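Protein YciF (Escherichia coli, PDB 2GS4) is a stress protein of the ferritin clan that works as a homodimer and probably binds metal in a rubrerythrin-like helical bundle, its exact role being unsettled. Local coordinates at residues A[12-17]-A[68-73]; A[16-21]-A[56-61]; A[76-81]-A[107-112]. One frame throughout, in Å; residues are numbered along the deposited sequence.

Contact 1. Residues A[12-17]-A[68-73]; sequences HLLSDT and LKIKRM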
loop_
_atom_site.group_PDB
_atom_site.type_symbol
_atom_site.label_atom_id
_atom_site.label_comp_id
_atom_site.label_asym_id
_atom_site.label_seq_id
_atom_site.Cartn_x
_atom_site.Cartn_y
_atom_site.Cartn_z
ATOM N N HIS A 12 13.135 -4.922 -5.357
ATOM C CA HIS A 12 11.697 -4.959 -5.601
ATOM C C HIS A 12 11.010 -3.741 -4.974
ATOM O O HIS A 12 10.270 -3.025 -5.651
ATOM C CB HIS A 12 11.088 -6.242 -5.016
ATOM C CG HIS A 12 9.602 -6.178 -4.841
ATOM N ND1 HIS A 12 8.722 -6.203 -5.900
ATOM C CD2 HIS A 12 8.843 -6.077 -3.723
ATOM C CE1 HIS A 12 7.484 -6.125 -5.445
ATOM N NE2 HIS A 12 7.529 -6.047 -4.126
ATOM N N LEU A 13 11.242 -3.513 -3.682
ATOM C CA LEU A 13 10.623 -2.387 -2.988
ATOM C C LEU A 13 11.045 -1.022 -3.529
ATOM O O LEU A 13 10.247 -0.088 -3.555
ATOM C CB LEU A 13 10.914 -2.470 -1.483
ATOM C CG LEU A 13 10.212 -3.591 -0.704
ATOM C CD1 LEU A 13 10.757 -3.642 0.714
ATOM C CD2 LEU A 13 8.705 -3.357 -0.692
ATOM N N LEU A 14 12.302 -0.905 -3.943
ATOM C CA LEU A 14 12.805 0.354 -4.484
ATOM C C LEU A 14 12.138 0.642 -5.827
ATOM O O LEU A 14 11.780 1.788 -6.123
ATOM C CB LEU A 14 14.326 0.283 -4.669
ATOM C CG LEU A 14 14.981 1.583 -5.138
ATOM C CD1 LEU A 14 14.971 2.589 -4.013
ATOM C CD2 LEU A 14 16.419 1.302 -5.586
ATOM N N SER A 15 11.978 -0.408 -6.630
ATOM C CA SER A 15 11.356 -0.303 -7.945
ATOM C C SER A 15 9.882 0.072 -7.804
ATOM O O SER A 15 9.331 0.814 -8.633
ATOM C CB SER A 15 11.477 -1.629 -8.700
ATOM O OG SER A 15 12.828 -1.937 -8.989
ATOM N N ASP A 16 9.253 -0.445 -6.751
ATOM C CA ASP A 16 7.848 -0.159 -6.490
ATOM C C ASP A 16 7.764 1.312 -6.092
ATOM O O ASP A 16 6.907 2.055 -6.576
ATOM C CB ASP A 16 7.336 -1.039 -5.347
ATOM C CG ASP A 16 5.949 -1.603 -5.612
ATOM O OD1 ASP A 16 5.345 -2.168 -4.672
ATOM O OD2 ASP A 16 5.465 -1.488 -6.754
ATOM N N THR A 17 8.678 1.741 -5.229
ATOM C CA THR A 17 8.680 3.130 -4.791
ATOM C C THR A 17 8.944 4.072 -5.976
ATOM O O THR A 17 8.349 5.152 -6.055
ATOM C CB THR A 17 9.705 3.343 -3.652
ATOM O OG1 THR A 17 9.186 2.771 -2.442
ATOM C CG2 THR A 17 9.987 4.815 -3.427
ATOM N N LEU A 68 22.494 -2.814 -8.446
ATOM C CA LEU A 68 21.155 -2.237 -8.441
ATOM C C LEU A 68 20.621 -1.853 -9.829
ATOM O O LEU A 68 21.385 -1.509 -10.729
ATOM C CB LEU A 68 21.130 -1.029 -7.492
ATOM C CG LEU A 68 21.549 -1.339 -6.044
ATOM C CD1 LEU A 68 21.426 -0.107 -5.161
ATOM C CD2 LEU A 68 20.677 -2.459 -5.505
ATOM N N LYS A 69 19.304 -1.950 -9.993
ATOM C CA LYS A 69 18.613 -1.610 -11.245
ATOM C C LYS A 69 17.192 -1.256 -10.805
ATOM O O LYS A 69 16.871 -1.406 -9.638
ATOM C CB LYS A 69 18.560 -2.825 -12.192
ATOM C CG LYS A 69 18.168 -2.483 -13.647
ATOM C CD LYS A 69 17.893 -3.727 -14.501
ATOM C CE LYS A 69 16.437 -4.190 -14.412
ATOM N NZ LYS A 69 15.546 -3.554 -15.432
ATOM N N ILE A 70 16.355 -0.750 -11.704
ATOM C CA ILE A 70 14.965 -0.468 -11.345
ATOM C C ILE A 70 14.194 -1.396 -12.262
ATOM O O ILE A 70 14.370 -1.342 -13.476
ATOM C CB ILE A 70 14.507 0.986 -11.665
ATOM C CG1 ILE A 70 15.167 1.985 -10.717
ATOM C CG2 ILE A 70 12.991 1.093 -11.539
ATOM C CD1 ILE A 70 14.824 1.759 -9.262
ATOM N N LYS A 71 13.367 -2.266 -11.700
ATOM C CA LYS A 71 12.586 -3.162 -12.536
ATOM C C LYS A 71 11.245 -2.472 -12.799
ATOM O O LYS A 71 10.676 -1.849 -11.907
ATOM C CB LYS A 71 12.427 -4.525 -11.842
ATOM C CG LYS A 71 13.757 -5.316 -11.734
ATOM C CD LYS A 71 13.611 -6.655 -11.005
ATOM C CE LYS A 71 14.800 -7.581 -11.289
ATOM N NZ LYS A 71 14.823 -8.066 -12.704
ATOM N N ARG A 72 10.773 -2.550 -14.043
ATOM C CA ARG A 72 9.519 -1.917 -14.456
ATOM C C ARG A 72 8.305 -2.581 -13.816
ATOM O O ARG A 72 8.159 -3.799 -13.871
ATOM C CB ARG A 72 9.395 -1.988 -15.981
ATOM C CG ARG A 72 8.338 -1.106 -16.629
ATOM C CD ARG A 72 8.558 -1.117 -18.142
ATOM N NE ARG A 72 7.670 -0.231 -18.890
ATOM C CZ ARG A 72 8.075 0.521 -19.910
ATOM N NH1 ARG A 72 9.350 0.494 -20.288
ATOM N NH2 ARG A 72 7.211 1.290 -20.563
HETATM N N MSE A 73 7.438 -1.780 -13.208
HETATM C CA MSE A 73 6.234 -2.303 -12.569
HETATM C C MSE A 73 5.329 -1.152 -12.153
HETATM O O MSE A 73 5.758 -0.007 -12.098
HETATM C CB MSE A 73 6.598 -3.155 -11.340
HETATM C CG MSE A 73 7.451 -2.429 -10.286
HETATM SE SE MSE A 73 7.795 -3.423 -8.635
HETATM C CE MSE A 73 9.253 -4.545 -9.236
HETATM O O HOH W 1 9.339 0.602 -11.231
#

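Contact 2. Residues A[16-21]-A[56-61]; sequences DTYSAE and ERIDQV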
loop_
_atom_site.group_PDB
_atom_site.type_symbol
_atom_site.label_atom_id
_atom_site.label_comp_id
_atom_site.label_asym_id
_atom_site.label_seq_id
_atom_site.Cartn_x
_atom_site.Cartn_y
_atom_site.Cartn_z
ATOM N N ASP A 16 9.253 -0.445 -6.751
ATOM C CA ASP A 16 7.848 -0.159 -6.490
ATOM C C ASP A 16 7.764 1.312 -6.092
ATOM O O ASP A 16 6.907 2.055 -6.576
ATOM C CB ASP A 16 7.336 -1.039 -5.347
ATOM C CG ASP A 16 5.949 -1.603 -5.612
ATOM O OD1 ASP A 16 5.345 -2.168 -4.672
ATOM O OD2 ASP A 16 5.465 -1.488 -6.754
ATOM N N THR A 17 8.678 1.741 -5.229
ATOM C CA THR A 17 8.680 3.130 -4.791
ATOM C C THR A 17 8.944 4.072 -5.976
ATOM O O THR A 17 8.349 5.152 -6.055
ATOM C CB THR A 17 9.705 3.343 -3.652
ATOM O OG1 THR A 17 9.186 2.771 -2.442
ATOM C CG2 THR A 17 9.987 4.815 -3.427
ATOM N N TYR A 18 9.804 3.658 -6.907
ATOM C CA TYR A 18 10.093 4.473 -8.090
ATOM C C TYR A 18 8.758 4.690 -8.803
ATOM O O TYR A 18 8.410 5.807 -9.173
ATOM C CB TYR A 18 11.056 3.744 -9.032
ATOM C CG TYR A 18 11.593 4.587 -10.178
ATOM C CD1 TYR A 18 12.669 5.454 -9.986
ATOM C CD2 TYR A 18 11.030 4.510 -11.453
ATOM C CE1 TYR A 18 13.173 6.222 -11.032
ATOM C CE2 TYR A 18 11.531 5.282 -12.514
ATOM C CZ TYR A 18 12.602 6.133 -12.291
ATOM O OH TYR A 18 13.111 6.891 -13.321
ATOM N N SER A 19 8.006 3.609 -8.977
ATOM C CA SER A 19 6.705 3.692 -9.630
ATOM C C SER A 19 5.767 4.614 -8.850
ATOM O O SER A 19 5.082 5.439 -9.441
ATOM C CB SER A 19 6.089 2.292 -9.770
ATOM O OG SER A 19 4.703 2.357 -10.067
ATOM N N ALA A 20 5.751 4.484 -7.526
ATOM C CA ALA A 20 4.890 5.306 -6.682
ATOM C C ALA A 20 5.160 6.801 -6.850
ATOM O O ALA A 20 4.233 7.595 -6.937
ATOM C CB ALA A 20 5.067 4.903 -5.215
ATOM N N GLU A 21 6.436 7.175 -6.870
ATOM C CA GLU A 21 6.824 8.575 -7.022
ATOM C C GLU A 21 6.400 9.086 -8.397
ATOM O O GLU A 21 5.932 10.219 -8.537
ATOM C CB GLU A 21 8.348 8.715 -6.841
ATOM C CG GLU A 21 8.845 8.285 -5.458
ATOM C CD GLU A 21 8.463 9.270 -4.356
ATOM O OE1 GLU A 21 7.448 9.985 -4.509
ATOM O OE2 GLU A 21 9.174 9.320 -3.327
ATOM N N GLU A 56 15.047 11.803 -8.629
ATOM C CA GLU A 56 16.463 11.948 -8.983
ATOM C C GLU A 56 17.320 11.251 -7.935
ATOM O O GLU A 56 18.328 10.623 -8.261
ATOM C CB GLU A 56 16.871 13.425 -9.072
ATOM C CG GLU A 56 16.178 14.179 -10.202
ATOM C CD GLU A 56 16.532 13.633 -11.566
ATOM O OE1 GLU A 56 15.675 13.710 -12.466
ATOM O OE2 GLU A 56 17.664 13.140 -11.742
ATOM N N ARG A 57 16.922 11.360 -6.672
ATOM C CA ARG A 57 17.685 10.728 -5.607
ATOM C C ARG A 57 17.661 9.203 -5.764
ATOM O O ARG A 57 18.638 8.532 -5.426
ATOM C CB ARG A 57 17.140 11.153 -4.239
ATOM C CG ARG A 57 18.098 10.892 -3.088
ATOM C CD ARG A 57 17.634 11.598 -1.823
ATOM N NE ARG A 57 17.734 13.049 -1.948
ATOM C CZ ARG A 57 16.823 13.899 -1.485
ATOM N NH1 ARG A 57 16.992 15.207 -1.632
ATOM N NH2 ARG A 57 15.725 13.438 -0.898
ATOM N N ILE A 58 16.556 8.656 -6.273
ATOM C CA ILE A 58 16.469 7.215 -6.489
ATOM C C ILE A 58 17.464 6.805 -7.584
ATOM O O ILE A 58 18.043 5.724 -7.520
ATOM C CB ILE A 58 15.026 6.759 -6.891
ATOM C CG1 ILE A 58 14.081 6.841 -5.683
ATOM C CG2 ILE A 58 15.059 5.324 -7.411
ATOM C CD1 ILE A 58 12.615 6.581 -6.030
ATOM N N ASP A 59 17.652 7.649 -8.595
ATOM C CA ASP A 59 18.608 7.324 -9.656
ATOM C C ASP A 59 19.993 7.240 -9.025
ATOM O O ASP A 59 20.808 6.386 -9.388
ATOM C CB ASP A 59 18.631 8.394 -10.752
ATOM C CG ASP A 59 17.301 8.543 -11.457
ATOM O OD1 ASP A 59 16.592 7.531 -11.624
ATOM O OD2 ASP A 59 16.975 9.675 -11.867
ATOM N N GLN A 60 20.236 8.130 -8.065
ATOM C CA GLN A 60 21.499 8.176 -7.338
ATOM C C GLN A 60 21.699 6.899 -6.525
ATOM O O GLN A 60 22.805 6.362 -6.466
ATOM C CB GLN A 60 21.543 9.378 -6.385
ATOM C CG GLN A 60 21.792 10.744 -7.031
ATOM C CD GLN A 60 21.950 11.849 -5.992
ATOM O OE1 GLN A 60 23.061 12.292 -5.696
ATOM N NE2 GLN A 60 20.835 12.282 -5.421
ATOM N N VAL A 61 20.628 6.424 -5.885
ATOM C CA VAL A 61 20.694 5.206 -5.078
ATOM C C VAL A 61 21.074 4.033 -5.957
ATOM O O VAL A 61 21.921 3.207 -5.599
ATOM C CB VAL A 61 19.332 4.864 -4.420
ATOM C CG1 VAL A 61 19.332 3.406 -3.955
ATOM C CG2 VAL A 61 19.072 5.775 -3.238
#

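Contact 3. Residues A[76-81]-A[107-112]; sequences VAMEGL and QKVEHY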
loop_
_atom_site.group_PDB
_atom_site.type_symbol
_atom_site.label_atom_id
_atom_site.label_comp_id
_atom_site.label_asym_id
_atom_site.label_seq_id
_atom_site.Cartn_x
_atom_site.Cartn_y
_atom_site.Cartn_z
ATOM N N VAL A 76 0.622 -0.866 -7.238
ATOM C CA VAL A 76 -0.819 -0.917 -7.029
ATOM C C VAL A 76 -1.262 -0.172 -5.770
ATOM O O VAL A 76 -2.348 0.409 -5.735
ATOM C CB VAL A 76 -1.277 -2.396 -6.999
ATOM C CG1 VAL A 76 -2.713 -2.515 -6.544
ATOM C CG2 VAL A 76 -1.124 -2.982 -8.404
ATOM N N ALA A 77 -0.424 -0.187 -4.739
ATOM C CA ALA A 77 -0.746 0.506 -3.499
ATOM C C ALA A 77 -0.885 2.009 -3.764
ATOM O O ALA A 77 -1.885 2.610 -3.396
ATOM C CB ALA A 77 0.338 0.250 -2.460
HETATM N N MSE A 78 0.111 2.618 -4.403
HETATM C CA MSE A 78 0.019 4.054 -4.671
HETATM C C MSE A 78 -1.154 4.390 -5.576
HETATM O O MSE A 78 -1.803 5.421 -5.405
HETATM C CB MSE A 78 1.301 4.590 -5.313
HETATM C CG MSE A 78 1.216 6.090 -5.590
HETATM SE SE MSE A 78 0.902 7.126 -3.988
HETATM C CE MSE A 78 2.713 7.110 -3.307
ATOM N N GLU A 79 -1.411 3.521 -6.550
ATOM C CA GLU A 79 -2.506 3.704 -7.495
ATOM C C GLU A 79 -3.816 3.834 -6.706
ATOM O O GLU A 79 -4.632 4.718 -6.982
ATOM C CB GLU A 79 -2.538 2.501 -8.453
ATOM C CG GLU A 79 -3.595 2.491 -9.532
ATOM C CD GLU A 79 -3.518 1.215 -10.370
ATOM O OE1 GLU A 79 -3.105 1.287 -11.547
ATOM O OE2 GLU A 79 -3.859 0.134 -9.842
ATOM N N GLY A 80 -3.999 2.969 -5.712
ATOM C CA GLY A 80 -5.206 3.029 -4.907
ATOM C C GLY A 80 -5.283 4.303 -4.078
ATOM O O GLY A 80 -6.346 4.913 -3.966
ATOM N N LEU A 81 -4.154 4.716 -3.503
ATOM C CA LEU A 81 -4.114 5.919 -2.678
ATOM C C LEU A 81 -4.406 7.162 -3.516
ATOM O O LEU A 81 -5.008 8.130 -3.033
ATOM C CB LEU A 81 -2.746 6.035 -1.990
ATOM C CG LEU A 81 -2.475 4.919 -0.972
ATOM C CD1 LEU A 81 -1.052 5.008 -0.416
ATOM C CD2 LEU A 81 -3.489 5.024 0.150
ATOM N N GLN A 107 -2.348 12.923 3.565
ATOM C CA GLN A 107 -1.653 12.392 4.732
ATOM C C GLN A 107 -1.577 10.862 4.649
ATOM O O GLN A 107 -0.667 10.250 5.208
ATOM C CB GLN A 107 -2.358 12.821 6.023
ATOM C CG GLN A 107 -2.251 14.312 6.334
ATOM C CD GLN A 107 -3.067 14.696 7.564
ATOM O OE1 GLN A 107 -2.546 15.261 8.520
ATOM N NE2 GLN A 107 -4.353 14.379 7.539
ATOM N N LYS A 108 -2.543 10.254 3.961
ATOM C CA LYS A 108 -2.555 8.800 3.783
ATOM C C LYS A 108 -1.412 8.452 2.835
ATOM O O LYS A 108 -0.710 7.459 3.026
ATOM C CB LYS A 108 -3.895 8.329 3.189
ATOM C CG LYS A 108 -5.079 8.345 4.166
ATOM C CD LYS A 108 -4.884 7.329 5.280
ATOM C CE LYS A 108 -6.109 7.244 6.186
ATOM N NZ LYS A 108 -5.942 6.169 7.207
ATOM N N VAL A 109 -1.248 9.273 1.801
ATOM C CA VAL A 109 -0.176 9.075 0.835
ATOM C C VAL A 109 1.141 9.208 1.606
ATOM O O VAL A 109 2.070 8.428 1.393
ATOM C CB VAL A 109 -0.263 10.116 -0.335
ATOM C CG1 VAL A 109 1.084 10.217 -1.067
ATOM C CG2 VAL A 109 -1.337 9.697 -1.323
ATOM N N GLU A 110 1.211 10.155 2.536
ATOM C CA GLU A 110 2.436 10.319 3.314
ATOM C C GLU A 110 2.676 9.164 4.287
ATOM O O GLU A 110 3.817 8.763 4.498
ATOM C CB GLU A 110 2.450 11.656 4.068
ATOM C CG GLU A 110 2.583 12.875 3.149
ATOM C CD GLU A 110 3.642 12.694 2.071
ATOM O OE1 GLU A 110 4.829 12.505 2.409
ATOM O OE2 GLU A 110 3.278 12.742 0.880
ATOM N N HIS A 111 1.616 8.619 4.876
ATOM C CA HIS A 111 1.786 7.496 5.795
ATOM C C HIS A 111 2.486 6.387 5.008
ATOM O O HIS A 111 3.451 5.780 5.482
ATOM C CB HIS A 111 0.423 7.013 6.312
ATOM C CG HIS A 111 0.498 5.803 7.194
ATOM N ND1 HIS A 111 0.125 5.823 8.521
ATOM C CD2 HIS A 111 0.880 4.530 6.931
ATOM C CE1 HIS A 111 0.272 4.615 9.036
ATOM N NE2 HIS A 111 0.728 3.813 8.094
ATOM N N TYR A 112 2.009 6.149 3.791
ATOM C CA TYR A 112 2.581 5.125 2.928
ATOM C C TYR A 112 4.033 5.428 2.544
ATOM O O TYR A 112 4.897 4.568 2.644
ATOM C CB TYR A 112 1.747 4.990 1.655
ATOM C CG TYR A 112 2.250 3.946 0.679
ATOM C CD1 TYR A 112 1.952 2.596 0.854
ATOM C CD2 TYR A 112 3.008 4.314 -0.433
ATOM C CE1 TYR A 112 2.390 1.638 -0.060
ATOM C CE2 TYR A 112 3.451 3.368 -1.350
ATOM C CZ TYR A 112 3.135 2.032 -1.159
ATOM O OH TYR A 112 3.543 1.093 -2.078
#

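Contact 1. Residues A[12-17]-A[68-73]
S15 OG is gripped by two hydrogen bonds. It accepts one from the backbone N of K71, 2.8 Å from OG, and this bond is nearly straight, with an N-H...O angle of 163°. It gives its own proton to the carbonyl of I11, one turn back on the helix. Its OG is placed for this by chi1 of -65°, beside the backbone N. A water adds a second tie between the same two residues. It donates to S15 O at 2.6 Å and also to K71 O. S15 and K71 are therefore joined through side chain and backbone together. M73, present as selenomethionine, packs on H12, S15 and D16 of helix 6-33. Its chain bends at chi3 (81°), and its methyl CE comes down to S15 CB at 3.7 Å. The same methyl reaches H12 ND1 at 3.8 Å, while SE lies obliquely to the H12 ring, 4.7 Å from its centroid. SE also meets the carboxylate of D16, 3.6 Å from OD2. H12 and D16 both cross the M73 chain at about a right angle. Nearer helix 38-63, I70 CD1 touches L14 CD2 at 4.0 Å. There the leucine and isoleucine also reach V62 of helix 38-63, so the loop is stitched to two helices. H12 further packs on T119 of the second subunit. An extended loop laid over helix 6-33 is consistent with the first part of the long crossover that, in ferritin-like four-helix bundles, joins the second long helix to the third, here by way of the short helix 76-89.

Contact 2. Residues A[16-21]-A[56-61]
Two neighbouring antiparallel helices of the ferritin-like bundle, 6-33 and 38-63, meet here. Their short segments run at 162° to each other, with axes 10.8 Å apart at the closest. I58 is the residue that fills the interface. Its CG2 comes to the edge of the Y18 ring, near the ring plane, 3.5 Å from CD1. Its other branch is extended (chi2 173°), which carries CD1 onto the opposite helix. That methyl lies 3.9 Å from Y18 CA, and it also touches T17 CG2 at 4.1 Å. The aliphatic part of E21 closes the group, with CG 4.2 Å from I58 CD1. The E21 carboxylate turns inward to the hydroxyl of Y117 on helix 95-126, with E113 close by. Such inward-facing acids are consistent with a metal-binding bundle. D59 OD1 also sits at the edge of the Y18 ring, 3.7 Å from CE1, with the carboxylate plane 51° from the ring. The Y18 hydroxyl has a weak hydrogen bond to K22. No hydrogen bond crosses between the two segments. The contact thus rests on methyl and ring-edge packing, with perhaps a slight electrostatic pull between the D59 carboxylate and the ring C-H.

Contact 3. Residues A[76-81]-A[107-112]
The Y112 ring is met by three side chains of 76-81, all obliquely. L81 comes at its root, A77 at its hydroxyl end, and M78 at CD2. The ring reaches across because its CG points anti to the backbone N (chi1 -180°). L81 CD1 lies 3.5 Å from Y112 CB and nearly as close to CG. At the far end, A77 CB is 3.4 Å from Y112 CE1. It is also 3.3 Å from Y112 OH, so the small alanine sits close against the phenol end. M78, present as selenomethionine, is bent at chi2 and chi3. This swings its methyl CE to 4.0 Å from Y112 CD2. The same methyl lies 4.2 Å from V109 CG1, where the two side chains cross at about a right angle. V109 also offers its other methyl, CG2, to L81 CB at 4.0 Å. The contacts are mostly between carbons, and no hydrogen bond links the segments. An alanine in place of Y112 would probably open a gap between A77, L81 and M78, leaving the M78 methyl with V109 as its one remaining partner in 107-112. L81 CD1 also approaches the backbone O of K108. K108 NZ makes a salt bridge to E79 of the second subunit, and the reverse pair forms too. The segments of helices 76-89 and 95-126 run antiparallel at 165°, with axes 10.3 Å apart at the closest. Helix 6-33 lies on one flank, where A20 and L24 touch M78 and L24 also touches V109. On the dimer side, L81 packs on V76 of the second subunit.

Contacts 1 and 2 lie together on helix 6-33 and share D16 and T17; their centres are about 8 Å apart. I70 of contact 1 packs on both Y18 and I58 of contact 2, so loop and helix pair form one apolar cluster. M73 O also makes a weak hydrogen bond to S19 OG. Contact 3 lies farther along the bundle, its centre about 17 Å from that of contact 1 and about 15 Å from that of contact 2. The loop of contact 1 leads directly to helix 76-89, which opens contact 3. Contacts 2 and 3 touch where A20 O meets M78 CG at 3.6 Å. Contacts 1 and 3 also both reach the second subunit.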